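Local coordinates for putative extracellular solute-binding protein (Bordetella bronchiseptica, PDB 4P56) that binds mandelate and probably delivers it, or related solutes, in the periplasm to a TRAP-type membrane transporter, at residues A40-D44 / F45-W49; T88-H92 / A93-G97; K159-G162 / D163-G166; A295-A298 / L299-A302. All blocks are in the same frame, centred on the assembly; numbering follows the deposited sequence.

Contact 1 (A40-D44 / F45-W49)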
loop_
_atom_site.group_PDB
_atom_site.type_symbol
_atom_site.label_atom_id
_atom_site.label_comp_id
_atom_site.label_asym_id
_atom_site.label_seq_id
_atom_site.Cartn_x
_atom_site.Cartn_y
_atom_site.Cartn_z
ATOM N N ALA A 40 -0.482 -11.091 5.416
ATOM C CA ALA A 40 0.104 -10.245 6.458
ATOM C C ALA A 40 -0.873 -9.211 7.042
ATOM O O ALA A 40 -0.961 -9.023 8.261
ATOM C CB ALA A 40 1.277 -9.524 5.913
ATOM N N VAL A 41 -1.493 -8.457 6.156
ATOM C CA VAL A 41 -2.460 -7.444 6.534
ATOM C C VAL A 41 -3.526 -7.953 7.499
ATOM O O VAL A 41 -3.931 -7.235 8.413
ATOM C CB VAL A 41 -3.166 -6.871 5.309
ATOM C CG1 VAL A 41 -4.222 -5.868 5.752
ATOM C CG2 VAL A 41 -2.160 -6.191 4.394
ATOM N N VAL A 42 -4.004 -9.170 7.290
ATOM C CA VAL A 42 -5.016 -9.706 8.197
ATOM C C VAL A 42 -4.366 -10.429 9.379
ATOM O O VAL A 42 -4.572 -10.050 10.553
ATOM C CB VAL A 42 -5.990 -10.638 7.471
ATOM C CG1 VAL A 42 -7.074 -11.101 8.390
ATOM C CG2 VAL A 42 -6.613 -9.933 6.274
ATOM N N ALA A 43 -3.601 -11.474 9.072
ATOM C CA ALA A 43 -3.086 -12.373 10.086
ATOM C C ALA A 43 -2.148 -11.663 11.024
ATOM O O ALA A 43 -2.159 -11.938 12.215
ATOM C CB ALA A 43 -2.364 -13.566 9.455
ATOM N N ASP A 44 -1.306 -10.774 10.492
ATOM C CA ASP A 44 -0.258 -10.208 11.336
ATOM C C ASP A 44 -0.428 -8.731 11.655
ATOM O O ASP A 44 0.393 -8.163 12.355
ATOM C CB ASP A 44 1.123 -10.462 10.750
ATOM C CG ASP A 44 1.474 -11.940 10.726
ATOM O OD1 ASP A 44 0.910 -12.702 11.514
ATOM O OD2 ASP A 44 2.341 -12.343 9.948
ATOM N N PHE A 45 -1.488 -8.121 11.169
ATOM C CA PHE A 45 -1.735 -6.707 11.461
ATOM C C PHE A 45 -3.112 -6.558 12.083
ATOM O O PHE A 45 -3.220 -6.318 13.263
ATOM C CB PHE A 45 -1.610 -5.812 10.210
ATOM C CG PHE A 45 -2.275 -4.494 10.365
ATOM C CD1 PHE A 45 -2.086 -3.741 11.506
ATOM C CD2 PHE A 45 -3.139 -4.014 9.375
ATOM C CE1 PHE A 45 -2.751 -2.510 11.660
ATOM C CE2 PHE A 45 -3.814 -2.803 9.528
ATOM C CZ PHE A 45 -3.626 -2.052 10.674
ATOM N N LEU A 46 -4.165 -6.774 11.306
ATOM C CA LEU A 46 -5.509 -6.476 11.781
ATOM C C LEU A 46 -5.934 -7.350 12.963
ATOM O O LEU A 46 -6.612 -6.881 13.897
ATOM C CB LEU A 46 -6.506 -6.636 10.648
ATOM C CG LEU A 46 -6.426 -5.483 9.631
ATOM C CD1 LEU A 46 -7.135 -5.844 8.370
ATOM C CD2 LEU A 46 -7.021 -4.217 10.228
HETATM N N MSE A 47 -5.573 -8.623 12.929
HETATM C CA MSE A 47 -5.986 -9.516 14.019
HETATM C C MSE A 47 -5.295 -9.109 15.335
HETATM O O MSE A 47 -5.961 -8.911 16.351
HETATM C CB MSE A 47 -5.706 -10.978 13.660
HETATM C CG MSE A 47 -6.610 -11.496 12.548
HETATM SE SE MSE A 47 -8.540 -11.425 12.995
HETATM C CE MSE A 47 -9.087 -9.672 12.428
ATOM N N PRO A 48 -3.957 -8.971 15.320
ATOM C CA PRO A 48 -3.323 -8.517 16.565
ATOM C C PRO A 48 -3.807 -7.143 17.012
ATOM O O PRO A 48 -3.912 -6.879 18.213
ATOM C CB PRO A 48 -1.823 -8.482 16.239
ATOM C CG PRO A 48 -1.662 -9.082 14.856
ATOM C CD PRO A 48 -2.999 -9.559 14.360
ATOM N N TRP A 49 -4.101 -6.269 16.056
ATOM C CA TRP A 49 -4.556 -4.916 16.379
ATOM C C TRP A 49 -5.927 -5.002 17.045
ATOM O O TRP A 49 -6.207 -4.320 18.020
ATOM C CB TRP A 49 -4.637 -4.114 15.084
ATOM C CG TRP A 49 -5.083 -2.688 15.187
ATOM C CD1 TRP A 49 -4.440 -1.653 15.823
ATOM C CD2 TRP A 49 -6.254 -2.119 14.589
ATOM N NE1 TRP A 49 -5.137 -0.479 15.634
ATOM C CE2 TRP A 49 -6.255 -0.743 14.890
ATOM C CE3 TRP A 49 -7.298 -2.640 13.816
ATOM C CZ2 TRP A 49 -7.273 0.113 14.460
ATOM C CZ3 TRP A 49 -8.303 -1.780 13.381
ATOM C CH2 TRP A 49 -8.274 -0.427 13.704
#

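Contact 2 (T88-H92 / A93-G97). With RMN ((R)-mandelic acid), chain D.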
loop_
_atom_site.group_PDB
_atom_site.type_symbol
_atom_site.label_atom_id
_atom_site.label_comp_id
_atom_site.label_asym_id
_atom_site.label_seq_id
_atom_site.Cartn_x
_atom_site.Cartn_y
_atom_site.Cartn_z
ATOM N N THR A 88 -12.706 -1.305 7.595
ATOM C CA THR A 88 -11.971 -2.016 6.581
ATOM C C THR A 88 -10.657 -1.327 6.269
ATOM O O THR A 88 -10.336 -0.316 6.869
ATOM C CB THR A 88 -12.777 -2.149 5.274
ATOM O OG1 THR A 88 -12.193 -3.183 4.497
ATOM C CG2 THR A 88 -12.741 -0.861 4.498
ATOM N N PHE A 89 -9.921 -1.901 5.318
ATOM C CA PHE A 89 -8.759 -1.226 4.723
ATOM C C PHE A 89 -8.979 -1.056 3.227
ATOM O O PHE A 89 -9.635 -1.888 2.587
ATOM C CB PHE A 89 -7.476 -2.012 4.974
ATOM C CG PHE A 89 -7.520 -3.412 4.447
ATOM C CD1 PHE A 89 -8.158 -4.419 5.151
ATOM C CD2 PHE A 89 -6.923 -3.721 3.242
ATOM C CE1 PHE A 89 -8.215 -5.727 4.659
ATOM C CE2 PHE A 89 -6.972 -5.038 2.741
ATOM C CZ PHE A 89 -7.598 -6.026 3.450
ATOM N N VAL A 90 -8.457 0.035 2.673
ATOM C CA VAL A 90 -8.648 0.307 1.255
ATOM C C VAL A 90 -7.318 0.710 0.671
ATOM O O VAL A 90 -6.521 1.350 1.349
ATOM C CB VAL A 90 -9.672 1.455 1.019
ATOM C CG1 VAL A 90 -11.062 1.047 1.460
ATOM C CG2 VAL A 90 -9.237 2.729 1.729
ATOM N N SER A 91 -7.080 0.340 -0.583
ATOM C CA SER A 91 -5.864 0.761 -1.241
ATOM C C SER A 91 -6.091 2.080 -1.971
ATOM O O SER A 91 -7.004 2.201 -2.755
ATOM C CB SER A 91 -5.359 -0.261 -2.256
ATOM O OG SER A 91 -4.304 0.342 -3.013
ATOM N N HIS A 92 -5.199 3.026 -1.734
ATOM C CA HIS A 92 -5.288 4.326 -2.365
ATOM C C HIS A 92 -5.123 4.241 -3.863
ATOM O O HIS A 92 -5.587 5.112 -4.590
ATOM C CB HIS A 92 -4.256 5.243 -1.747
ATOM C CG HIS A 92 -4.659 5.669 -0.385
ATOM N ND1 HIS A 92 -3.793 5.705 0.686
ATOM C CD2 HIS A 92 -5.848 6.098 0.076
ATOM C CE1 HIS A 92 -4.442 6.110 1.760
ATOM N NE2 HIS A 92 -5.695 6.364 1.413
ATOM N N ALA A 93 -4.508 3.164 -4.319
ATOM C CA ALA A 93 -4.374 2.914 -5.750
ATOM C C ALA A 93 -5.697 2.580 -6.457
ATOM O O ALA A 93 -5.787 2.671 -7.680
ATOM C CB ALA A 93 -3.349 1.761 -5.991
ATOM N N TYR A 94 -6.705 2.149 -5.720
ATOM C CA TYR A 94 -7.882 1.565 -6.342
ATOM C C TYR A 94 -8.935 2.622 -6.702
ATOM O O TYR A 94 -9.999 2.263 -7.188
ATOM C CB TYR A 94 -8.481 0.525 -5.405
ATOM C CG TYR A 94 -7.603 -0.684 -5.235
ATOM C CD1 TYR A 94 -6.353 -0.784 -5.907
ATOM C CD2 TYR A 94 -7.998 -1.732 -4.428
ATOM C CE1 TYR A 94 -5.549 -1.905 -5.727
ATOM C CE2 TYR A 94 -7.192 -2.862 -4.258
ATOM C CZ TYR A 94 -5.973 -2.922 -4.899
ATOM O OH TYR A 94 -5.252 -4.064 -4.694
ATOM N N TYR A 95 -8.638 3.896 -6.457
ATOM C CA TYR A 95 -9.617 4.989 -6.706
ATOM C C TYR A 95 -9.041 6.105 -7.560
ATOM O O TYR A 95 -8.628 7.135 -7.050
ATOM C CB TYR A 95 -10.136 5.559 -5.377
ATOM C CG TYR A 95 -10.572 4.455 -4.469
ATOM C CD1 TYR A 95 -11.875 4.013 -4.487
ATOM C CD2 TYR A 95 -9.675 3.847 -3.608
ATOM C CE1 TYR A 95 -12.288 2.953 -3.655
ATOM C CE2 TYR A 95 -10.061 2.806 -2.778
ATOM C CZ TYR A 95 -11.361 2.377 -2.802
ATOM O OH TYR A 95 -11.735 1.334 -1.994
ATOM N N PRO A 96 -9.042 5.910 -8.873
ATOM C CA PRO A 96 -8.455 6.871 -9.820
ATOM C C PRO A 96 -8.975 8.260 -9.569
ATOM O O PRO A 96 -10.202 8.421 -9.575
ATOM C CB PRO A 96 -8.953 6.382 -11.172
ATOM C CG PRO A 96 -9.191 4.947 -10.977
ATOM C CD PRO A 96 -9.696 4.800 -9.560
ATOM N N GLY A 97 -8.067 9.206 -9.328
ATOM C CA GLY A 97 -8.399 10.598 -9.086
ATOM C C GLY A 97 -8.646 11.040 -7.651
ATOM O O GLY A 97 -8.769 12.235 -7.437
HETATM C C1 RMN D . -1.455 -4.401 -2.931
HETATM C C2 RMN D . -2.527 -4.845 -2.171
HETATM C C3 RMN D . -2.395 -5.940 -1.338
HETATM C C4 RMN D . -1.199 -6.635 -1.282
HETATM C C5 RMN D . -0.123 -6.202 -2.052
HETATM C C6 RMN D . -0.259 -5.089 -2.865
HETATM C C7 RMN D . -1.609 -3.220 -3.850
HETATM C C10 RMN D . -1.670 -3.717 -5.264
HETATM O O8 RMN D . -0.535 -2.360 -3.805
HETATM O O11 RMN D . -0.618 -3.872 -5.973
HETATM O O12 RMN D . -2.794 -4.049 -5.747
HETATM O O HOH W 1 -9.813 -0.735 -1.634
HETATM O O HOH W 2 -5.389 6.027 -7.247
#

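Contact 3 (K159-G162 / D163-G166)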
loop_
_atom_site.group_PDB
_atom_site.type_symbol
_atom_site.label_atom_id
_atom_site.label_comp_id
_atom_site.label_asym_id
_atom_site.label_seq_id
_atom_site.Cartn_x
_atom_site.Cartn_y
_atom_site.Cartn_z
ATOM N N LYS A 159 16.389 -5.668 -17.450
ATOM C CA LYS A 159 17.735 -5.227 -17.126
ATOM C C LYS A 159 18.072 -3.852 -17.719
ATOM O O LYS A 159 18.968 -3.190 -17.229
ATOM C CB LYS A 159 18.746 -6.274 -17.604
ATOM C CG LYS A 159 18.664 -7.591 -16.813
ATOM C CD LYS A 159 19.540 -8.697 -17.414
ATOM C CE LYS A 159 18.817 -9.425 -18.531
ATOM N NZ LYS A 159 19.629 -10.507 -19.173
ATOM N N GLN A 160 17.355 -3.432 -18.763
ATOM C CA GLN A 160 17.536 -2.089 -19.331
ATOM C C GLN A 160 16.168 -1.467 -19.598
ATOM O O GLN A 160 15.178 -2.183 -19.698
ATOM C CB GLN A 160 18.334 -2.147 -20.614
ATOM C CG GLN A 160 17.528 -2.718 -21.768
ATOM C CD GLN A 160 18.382 -3.045 -22.979
ATOM O OE1 GLN A 160 18.777 -2.155 -23.733
ATOM N NE2 GLN A 160 18.676 -4.330 -23.167
ATOM N N ILE A 161 16.112 -0.141 -19.697
ATOM C CA ILE A 161 14.821 0.573 -19.703
ATOM C C ILE A 161 13.924 0.046 -20.834
ATOM O O ILE A 161 12.708 -0.095 -20.667
ATOM C CB ILE A 161 15.023 2.117 -19.786
ATOM C CG1 ILE A 161 13.685 2.882 -19.680
ATOM C CG2 ILE A 161 15.709 2.502 -21.074
ATOM C CD1 ILE A 161 13.109 2.927 -18.306
ATOM N N GLY A 162 14.536 -0.278 -21.967
ATOM C CA GLY A 162 13.799 -0.745 -23.120
ATOM C C GLY A 162 13.059 -2.055 -22.885
ATOM O O GLY A 162 12.098 -2.338 -23.591
ATOM N N ASP A 163 13.482 -2.833 -21.894
ATOM C CA ASP A 163 12.847 -4.122 -21.599
ATOM C C ASP A 163 11.399 -3.977 -21.100
ATOM O O ASP A 163 10.610 -4.919 -21.204
ATOM C CB ASP A 163 13.665 -4.929 -20.571
ATOM C CG ASP A 163 15.010 -5.407 -21.114
ATOM O OD1 ASP A 163 15.160 -5.561 -22.350
ATOM O OD2 ASP A 163 15.917 -5.661 -20.294
ATOM N N PHE A 164 11.039 -2.809 -20.565
ATOM C CA PHE A 164 9.654 -2.585 -20.142
ATOM C C PHE A 164 8.707 -2.391 -21.312
ATOM O O PHE A 164 7.474 -2.502 -21.147
ATOM C CB PHE A 164 9.529 -1.318 -19.297
ATOM C CG PHE A 164 9.999 -1.457 -17.868
ATOM C CD1 PHE A 164 9.297 -2.215 -16.958
ATOM C CD2 PHE A 164 11.098 -0.734 -17.417
ATOM C CE1 PHE A 164 9.728 -2.299 -15.614
ATOM C CE2 PHE A 164 11.520 -0.822 -16.101
ATOM C CZ PHE A 164 10.827 -1.595 -15.206
ATOM N N GLN A 165 9.238 -2.029 -22.479
ATOM C CA GLN A 165 8.360 -1.571 -23.549
ATOM C C GLN A 165 7.398 -2.678 -23.956
ATOM O O GLN A 165 7.813 -3.768 -24.327
ATOM C CB GLN A 165 9.146 -1.058 -24.768
ATOM C CG GLN A 165 8.258 -0.224 -25.733
ATOM C CD GLN A 165 7.800 1.123 -25.131
ATOM O OE1 GLN A 165 8.624 1.909 -24.651
ATOM N NE2 GLN A 165 6.480 1.378 -25.146
ATOM N N GLY A 166 6.104 -2.395 -23.866
ATOM C CA GLY A 166 5.097 -3.339 -24.302
ATOM C C GLY A 166 4.673 -4.397 -23.294
ATOM O O GLY A 166 3.684 -5.088 -23.542
HETATM O O HOH W 3 18.075 -7.151 -21.308
#

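Contact 4 (A295-A298 / L299-A302)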
loop_
_atom_site.group_PDB
_atom_site.type_symbol
_atom_site.label_atom_id
_atom_site.label_comp_id
_atom_site.label_asym_id
_atom_site.label_seq_id
_atom_site.Cartn_x
_atom_site.Cartn_y
_atom_site.Cartn_z
ATOM N N ALA A 295 18.716 -3.601 -10.162
ATOM C CA ALA A 295 18.734 -2.560 -11.181
ATOM C C ALA A 295 20.099 -1.901 -11.198
ATOM O O ALA A 295 20.575 -1.460 -10.163
ATOM C CB ALA A 295 17.655 -1.510 -10.888
ATOM N N ASP A 296 20.737 -1.818 -12.356
ATOM C CA ASP A 296 22.058 -1.174 -12.397
ATOM C C ASP A 296 21.866 0.330 -12.490
ATOM O O ASP A 296 20.733 0.789 -12.643
ATOM C CB ASP A 296 22.954 -1.740 -13.502
ATOM C CG ASP A 296 22.469 -1.408 -14.902
ATOM O OD1 ASP A 296 21.617 -0.530 -15.074
ATOM O OD2 ASP A 296 22.983 -2.025 -15.853
ATOM N N ASP A 297 22.945 1.098 -12.348
ATOM C CA ASP A 297 22.824 2.549 -12.244
ATOM C C ASP A 297 22.151 3.159 -13.468
ATOM O O ASP A 297 21.450 4.161 -13.347
ATOM C CB ASP A 297 24.189 3.215 -12.008
ATOM C CG ASP A 297 24.778 2.883 -10.646
ATOM O OD1 ASP A 297 24.011 2.512 -9.735
ATOM O OD2 ASP A 297 26.006 2.994 -10.481
ATOM N N ALA A 298 22.377 2.572 -14.648
ATOM C CA ALA A 298 21.799 3.121 -15.883
ATOM C C ALA A 298 20.277 2.950 -15.882
ATOM O O ALA A 298 19.530 3.864 -16.238
ATOM C CB ALA A 298 22.418 2.456 -17.118
ATOM N N LEU A 299 19.814 1.782 -15.461
ATOM C CA LEU A 299 18.372 1.536 -15.432
ATOM C C LEU A 299 17.658 2.441 -14.440
ATOM O O LEU A 299 16.609 2.993 -14.747
ATOM C CB LEU A 299 18.107 0.079 -15.104
ATOM C CG LEU A 299 16.658 -0.311 -14.880
ATOM C CD1 LEU A 299 15.803 0.019 -16.086
ATOM C CD2 LEU A 299 16.628 -1.813 -14.574
ATOM N N ILE A 300 18.228 2.574 -13.250
ATOM C CA ILE A 300 17.716 3.478 -12.239
ATOM C C ILE A 300 17.622 4.895 -12.809
ATOM O O ILE A 300 16.580 5.539 -12.716
ATOM C CB ILE A 300 18.636 3.468 -10.989
ATOM C CG1 ILE A 300 18.517 2.126 -10.232
ATOM C CG2 ILE A 300 18.314 4.634 -10.045
ATOM C CD1 ILE A 300 19.661 1.894 -9.238
ATOM N N GLU A 301 18.689 5.372 -13.445
ATOM C CA GLU A 301 18.675 6.743 -13.951
ATOM C C GLU A 301 17.647 6.932 -15.058
ATOM O O GLU A 301 16.983 7.974 -15.124
ATOM C CB GLU A 301 20.074 7.174 -14.407
ATOM C CG GLU A 301 20.967 7.533 -13.231
ATOM C CD GLU A 301 20.304 8.570 -12.323
ATOM O OE1 GLU A 301 19.884 9.633 -12.849
ATOM O OE2 GLU A 301 20.184 8.307 -11.099
ATOM N N ALA A 302 17.488 5.917 -15.905
ATOM C CA ALA A 302 16.483 5.972 -16.954
ATOM C C ALA A 302 15.086 6.039 -16.348
ATOM O O ALA A 302 14.226 6.776 -16.841
ATOM C CB ALA A 302 16.611 4.776 -17.872
HETATM O O HOH W 4 22.008 5.820 -10.724
#

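Contact 1 (A40-D44 / F45-W49)
Val41 and Leu46 lie side by side near the start of helix 40-56, the helix of the beta-alpha-beta unit between strands 28-31 and 62-65, with Val41 CG1 3.9 Å from Leu46 CD1. Their backbones are joined five residues apart: Leu46 N donates to Val41 O at 2.9 Å, and Met47 N repeats the step to Val42 O. These i to i+5 bonds mark a wider, pi-type turn, and the axes of 40-44 and 45-49 differ in direction by 27°. Leu46 CG and Phe45 CB also come close to Val41 O, each at 3.3 Å. With CG anti to the backbone N (chi1 161°), the Phe45 ring is carried onward along the helix, where its CE1 lies above one face of the Trp49 indole, toward the rim. Farther out, helix 263-285 packs on this side through Trp274 and Leu266, and Asp44 OD2 is held by His277 NE2. Val42 and selenomethionine Met47 turn instead to Leu65 of strand 62-65. Pro48 has no N-H to give, and the helix kinks there; its ring packs against the preceding turn, CD resting 3.3 Å from Ala43 O and CG 3.4 Å from Asp44 O.

Contact 2 (T88-H92 / A93-G97)
The Tyr94 ring carries Ser91 CB squarely over the centre of one face, a CH-pi contact of 3.5 Å from that carbon to the ring centroid and only 3° off the normal. At the ring's edge, in its plane, is the carboxylate oxygen O12 of (R)-mandelate, which accepts from Tyr94 OH at 2.7 Å. The neighbouring Tyr95 ring is used differently: Ser91 O comes to its edge, 3.1 Å from CE2, while the Val90 side chain runs across the tyrosine, its CG1 3.5 Å from Tyr95 OH.

Ser91 is the hub. Its OG stands anti to the backbone N (chi1 170°), which directs it forward to take the N-H of Ala93 at 3.1 Å, and the same hydroxyl is bonded to Asp236 OD2, itself a ligand-binding carboxylate. Ser91 O meanwhile accepts from Tyr94 N at 3.0 Å, with the donor well above the carbonyl plane, as suits a tight turn. One water is held between Ser91 N and Tyr95 OH; the latter also bonds to Ala74 O. These ties fix the backbone just where strand 87-91 ends. The Tyr94 hydroxyl is further bonded to Ala192 N, and its two bonds together with the CH-pi contact probably help hold the ring in place. Arg170 reaches the same mandelate from another part of the pocket. Tyr94 thus presents its hydroxyl to the mandelate carboxylate from a loop at the end of strand 87-91, in the ligand pocket of this TRAP solute-binding protein.

Contact 3 (K159-G162 / D163-G166)
Against the CG methylene of Gln160 lies the carboxylate of Asp163; the two side chains cross at about a right angle, and the carboxylate plane is turned 71° from that of the Gln160 amide. The crossing belongs to consecutive beta-turns, linked by i to i+3 bonds, in the loop between strands 149-153 and 168-171, where the aspartate side chain folds back to accept from backbone N-H groups three and four residues before it. Asp163 CG is anti to its carbonyl carbon (chi1 -68°), and from there OD2 gathers both. Lys159 N comes to the anti lone pair at 2.9 Å in a nearly straight bond, whereas Gln160 N approaches at 3.1 Å from above the carboxylate plane. A water donates to OD2 as well, and this clustering of donors probably stabilises the charged form. The Lys159 amine stays apart from it, its NZ 6.2 Å from OD2, so the lysine contributes through its backbone.

The return bond runs from Asp163 N to Gln160 O at 2.8 Å, and together the two directions lock residues 159-163 to one another. The i to i+3 pattern continues with Phe164 N on Ile161 O and Gln165 N on Gly162 O, each donor standing above the carbonyl plane as the chain winds tightly. On the inner side, Ile161 and Phe164 both pack on Val183, and Ile161 also meets helix 297-307. The Phe164 ring turns its edge to Ile161 O, which lies 3.7 Å from CD2, and Ile161 CD1 approaches that same CD2 at 4.3 Å.

Contact 4 (A295-A298 / L299-A302)
The carboxylate oxygen OD1 of Asp296 accepts the N-H of Leu299 at 3.0 Å, the donor arriving nearly along the C-O axis. The bond depends on the torsion of the aspartate: CG sits between the backbone N and the carbonyl carbon (chi1 68°), which swings the carboxylate round over the first turn although the side chain sets out in the other direction. The aspartate side chain is set roughly perpendicular to that of Leu299, and OD1 also rests 3.6 Å from Leu299 CB.

Backbone bonds follow at once. Ile300 N reaches Asp296 O at 3.1 Å, almost perfectly straight, then Glu301 N takes Asp297 O and Ala302 N takes Ala298 O in the regular i to i+4 sequence. Asp296 is thus the N-cap of helix 297-307, which begins just after strand 291-294, an outermost strand of the six-stranded mixed sheet. A negative charge at this end would be expected to interact favourably with the helix dipole.

Apolar contacts occupy the inner side. Ala295 CB, on the residue before the cap, touches both Leu299 CD2 and Ile300 CG1 at 3.8 Å, and Ile300 CD1 comes within 3.6 Å of Ala295 O. Leu299 and Ala295 go on to Thr227 of strand 225-228 and to Phe229, while Ile300 meets Pro230.

Water-mediated and ionic ties lie on the outer side. Glu301, bent at chi2, forms a salt bridge with Arg304 NE through OE2, and a single water bridges that oxygen to Asp297 O.

Along the chain the four contacts come one after another, yet they gather in space into two pairs. Contacts 1 and 2 touch, Leu46 CD1 packing on Phe89 CD1 at 3.7 Å, and so join helix 40-56 to strand 87-91 of the antiparallel sheet beside the mandelate. Contacts 3 and 4 also meet, with centres about 11 Å apart: Ile161 CB lies 3.6 Å from Ala302 CB, fastening the 159-166 loop to helix 297-307 at the far end of the molecule. Between contacts 1 and 3 the centres are about 37 Å apart, on opposite sides of the chain's centre. The first pair therefore adjoins the ligand cleft, while the second is peripheral packing around the six-stranded mixed sheet.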